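Local atomic coordinates of DNA replication regulator protein HobA (Helicobacter pylori, PDB entry 2UVP), a protein that is required for the initiation of DNA replication and increases the binding of DnaA to the oriC region. Residues Gln45-Ser48 and His49-Gly53; Asn174-Phe177 and Ser178-Asn182. All blocks are in the same frame, centred on the assembly; numbering follows the deposited sequence.

Interaction 1. Residues Gln45-Ser48 and His49-Gly53; sequences QTIS and HVLNG
Leu51 lies one helical turn beyond Ile47, and the two side chains run side by side, pointing the same way, at the C-terminal end of helix 39-51. Followed outward, Leu51 first sets CB near the carbonyl oxygens of both Ser48 and Ile47. CG stays near Ile47 O, and CD1 comes within 3.4 Å of that same oxygen. At the tip the contact turns apolar: Leu51 CD1 meets Ile47 CG2 at 3.9 Å, and CD2 stands only slightly farther from that methyl. Ile47 can offer CG2 because this branch lies anti to its own backbone N, beside the carbonyl carbon, while CG1 takes the place anti to the carbonyl carbon and carries CD1 against helix 161-180.

Beneath the side chains the backbone ladder is regular, and Leu51 N to Ile47 O, at 2.8 Å, is its shortest rung. The last rung, Asn52 N to Ser48 O (2.9 Å), is more bent, with an N-H...O angle of 135°, as the chain leaves helical geometry. Gly53, with positive phi, is the C' residue of a Schellman motif: its N bonds to Val50 O at 3.1 Å, while Gly54 N reaches back to His49 O. At this helix end the Schellman bonds thus take up His49 O and Val50 O, while the Leu51 side chain lies against Ile47 O and probably limits its access to water.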
# COMPACT_ATOMS: atom_id res chain seq x y z
N GLN A 45 0.32 -29.21 11.85
CA GLN A 45 1.74 -28.82 11.87
C GLN A 45 1.89 -27.31 11.94
O GLN A 45 2.74 -26.79 12.66
CB GLN A 45 2.46 -29.36 10.64
CG GLN A 45 2.52 -30.88 10.63
CD GLN A 45 3.24 -31.45 9.42
OE1 GLN A 45 3.61 -30.73 8.50
NE2 GLN A 45 3.43 -32.78 9.43
N THR A 46 1.01 -26.61 11.23
CA THR A 46 1.00 -25.15 11.28
C THR A 46 0.58 -24.62 12.66
O THR A 46 1.17 -23.67 13.17
CB THR A 46 0.11 -24.60 10.16
OG1 THR A 46 0.55 -25.13 8.91
CG2 THR A 46 0.18 -23.05 10.09
N ILE A 47 -0.44 -25.24 13.26
CA ILE A 47 -0.85 -24.90 14.62
C ILE A 47 0.30 -25.12 15.62
O ILE A 47 0.57 -24.25 16.45
CB ILE A 47 -2.09 -25.68 15.06
CG1 ILE A 47 -3.31 -25.20 14.26
CG2 ILE A 47 -2.33 -25.47 16.56
CD1 ILE A 47 -4.53 -26.11 14.37
N SER A 48 0.97 -26.27 15.52
CA SER A 48 2.13 -26.55 16.38
C SER A 48 3.21 -25.47 16.25
O SER A 48 3.80 -25.06 17.25
CB SER A 48 2.72 -27.91 16.07
OG SER A 48 1.86 -28.91 16.61
N HIS A 49 3.45 -25.06 15.00
CA HIS A 49 4.43 -24.00 14.72
C HIS A 49 4.04 -22.72 15.44
O HIS A 49 4.85 -22.10 16.13
CB HIS A 49 4.53 -23.76 13.23
CG HIS A 49 5.58 -22.76 12.85
ND1 HIS A 49 5.29 -21.46 12.48
CD2 HIS A 49 6.92 -22.88 12.79
CE1 HIS A 49 6.41 -20.83 12.19
NE2 HIS A 49 7.42 -21.66 12.40
N VAL A 50 2.77 -22.33 15.30
CA VAL A 50 2.26 -21.17 16.01
C VAL A 50 2.42 -21.31 17.52
O VAL A 50 2.90 -20.40 18.18
CB VAL A 50 0.79 -20.87 15.61
CG1 VAL A 50 0.17 -19.81 16.54
CG2 VAL A 50 0.73 -20.45 14.13
N LEU A 51 2.08 -22.48 18.06
CA LEU A 51 2.19 -22.72 19.50
C LEU A 51 3.61 -22.64 20.00
O LEU A 51 3.85 -22.32 21.17
CB LEU A 51 1.64 -24.11 19.84
CG LEU A 51 0.16 -24.19 20.22
CD1 LEU A 51 -0.78 -23.27 19.43
CD2 LEU A 51 -0.28 -25.66 20.12
N ASN A 52 4.54 -22.98 19.13
CA ASN A 52 5.96 -23.00 19.46
C ASN A 52 6.62 -21.62 19.34
O ASN A 52 7.84 -21.52 19.50
CB ASN A 52 6.67 -24.01 18.57
CG ASN A 52 6.46 -25.45 19.03
OD1 ASN A 52 6.12 -25.70 20.19
ND2 ASN A 52 6.68 -26.40 18.13
N GLY A 53 5.81 -20.59 19.09
CA GLY A 53 6.32 -19.22 18.94
C GLY A 53 6.74 -18.86 17.53
O GLY A 53 7.37 -17.80 17.30

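Interaction 2. Residues Asn174-Phe177 and Ser178-Asn182; sequences NALF and SVLYN
Phe177 and Tyr181, one turn apart near the end of helix 161-180, illustrate how an i to i+4 aromatic pair can pack edge to face although both side chains point the same way. The edge of the Phe177 ring is directed at the face of Tyr181, with centroids 5.4 Å apart and planes at 68°, an offset edge-to-face stack. The CD2-CE2 edge does the touching: Phe177 CD2 lies 3.6 Å from Tyr181 CZ, and CE2 is as close to Tyr181 OH. Both CG atoms lie anti to their own carbonyl carbons (chi1 -80° and -65°), which sends the rings off the helix on a common side.

The apolar contacts centre on Leu180. Its CD1 rests 3.8 Å from Leu176 CD1, side by side along the helix, and also lies over one face of the Phe177 ring, offset toward the rim.

Among the polar contacts, Asn174 O is gripped twice by one residue. Ser178 N and Ser178 OG both bond to it at 2.8 Å, from opposite faces of the carbonyl plane; the hydroxyl stands well above that plane. Farther along, Tyr181 N closes on Phe177 O at 2.7 Å. Asn182, with positive phi, then ends the helix as the C' residue of a Schellman motif, its N bonding to Val179 O while Lys183 N reaches Ser178 O. In a structure of this protein Asn182 binds a calcium ion of unknown physiological relevance.

In the fold, Ala175 and Val179 face helix 39-51, whereas Phe177 and Tyr181 both touch Arg83, in a loop between helix 65-75 and strand 88-90. Ser178 is also joined by backbone hydrogen bonding to Val184 of strand 184-185, and Asn174, Ala175 and Ser178 each pack on an aromatic side chain of a neighbouring subunit.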
# COMPACT_ATOMS: atom_id res chain seq x y z
N ASN A 174 -10.57 -21.96 13.00
CA ASN A 174 -11.33 -22.71 14.02
C ASN A 174 -10.45 -23.78 14.67
O ASN A 174 -10.49 -23.96 15.89
CB ASN A 174 -12.56 -23.33 13.41
CG ASN A 174 -13.73 -22.40 13.43
OD1 ASN A 174 -14.53 -22.40 14.40
ND2 ASN A 174 -13.83 -21.56 12.41
N ALA A 175 -9.64 -24.45 13.85
CA ALA A 175 -8.73 -25.47 14.34
C ALA A 175 -7.72 -24.84 15.28
O ALA A 175 -7.55 -25.31 16.39
CB ALA A 175 -8.03 -26.16 13.21
N LEU A 176 -7.11 -23.74 14.85
CA LEU A 176 -6.15 -23.02 15.70
C LEU A 176 -6.71 -22.62 17.07
O LEU A 176 -6.07 -22.89 18.09
CB LEU A 176 -5.64 -21.78 14.97
CG LEU A 176 -4.75 -20.82 15.76
CD1 LEU A 176 -3.50 -21.50 16.27
CD2 LEU A 176 -4.40 -19.61 14.87
N PHE A 177 -7.86 -21.96 17.09
CA PHE A 177 -8.42 -21.47 18.34
C PHE A 177 -9.02 -22.58 19.17
O PHE A 177 -9.01 -22.53 20.41
CB PHE A 177 -9.38 -20.31 18.10
CG PHE A 177 -8.67 -19.02 17.88
CD1 PHE A 177 -8.19 -18.70 16.62
CD2 PHE A 177 -8.43 -18.16 18.94
CE1 PHE A 177 -7.50 -17.53 16.40
CE2 PHE A 177 -7.72 -16.99 18.75
CZ PHE A 177 -7.25 -16.66 17.48
N SER A 178 -9.52 -23.61 18.49
CA SER A 178 -9.93 -24.82 19.18
C SER A 178 -8.78 -25.38 20.02
O SER A 178 -9.01 -25.78 21.16
CB SER A 178 -10.49 -25.86 18.22
OG SER A 178 -11.78 -25.47 17.81
N VAL A 179 -7.56 -25.41 19.49
CA VAL A 179 -6.46 -25.88 20.33
C VAL A 179 -5.99 -24.83 21.34
O VAL A 179 -5.73 -25.17 22.50
CB VAL A 179 -5.32 -26.69 19.60
CG1 VAL A 179 -5.64 -27.05 18.15
CG2 VAL A 179 -3.95 -26.09 19.78
N LEU A 180 -5.97 -23.56 20.94
CA LEU A 180 -5.59 -22.49 21.87
C LEU A 180 -6.52 -22.39 23.08
O LEU A 180 -6.07 -22.15 24.21
CB LEU A 180 -5.51 -21.14 21.15
CG LEU A 180 -4.26 -20.93 20.31
CD1 LEU A 180 -4.38 -19.64 19.49
CD2 LEU A 180 -3.01 -20.89 21.19
N TYR A 181 -7.81 -22.56 22.85
CA TYR A 181 -8.79 -22.45 23.92
C TYR A 181 -9.09 -23.83 24.53
O TYR A 181 -10.18 -24.07 25.02
CB TYR A 181 -10.06 -21.74 23.44
CG TYR A 181 -9.85 -20.28 23.03
CD1 TYR A 181 -8.71 -19.58 23.41
CD2 TYR A 181 -10.80 -19.61 22.27
CE1 TYR A 181 -8.51 -18.24 23.04
CE2 TYR A 181 -10.62 -18.26 21.89
CZ TYR A 181 -9.47 -17.59 22.29
OH TYR A 181 -9.28 -16.26 21.93
N ASN A 182 -8.08 -24.70 24.47
CA ASN A 182 -8.15 -26.10 24.95
C ASN A 182 -9.48 -26.85 24.78
O ASN A 182 -10.00 -27.46 25.72
CB ASN A 182 -7.59 -26.22 26.38
CG ASN A 182 -8.09 -25.13 27.32
OD1 ASN A 182 -9.29 -24.86 27.39
ND2 ASN A 182 -7.17 -24.53 28.06

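How the interactions relate
Interaction 1 comes first along the chain, at the end of helix 39-51, and interaction 2 follows much later, at the end of helix 161-180. Their centres are nonetheless about 11 Å apart, on the same side of the chain's centre, and the two helix ends touch directly. Ile47 CG2 packs 3.7 Å from Val179 CG2, and Leu51 CD1 lies equally close to Leu180 CD2. Helix 39-51 also touches strands 55-60 and 116-121 of the parallel sheet, so it packs on both the sheet and helix 161-180. Ile47 in interaction 1 and several residues of interaction 2 pack on aromatic side chains of another chain, placing this helix pair at an interface of the four-chain assembly.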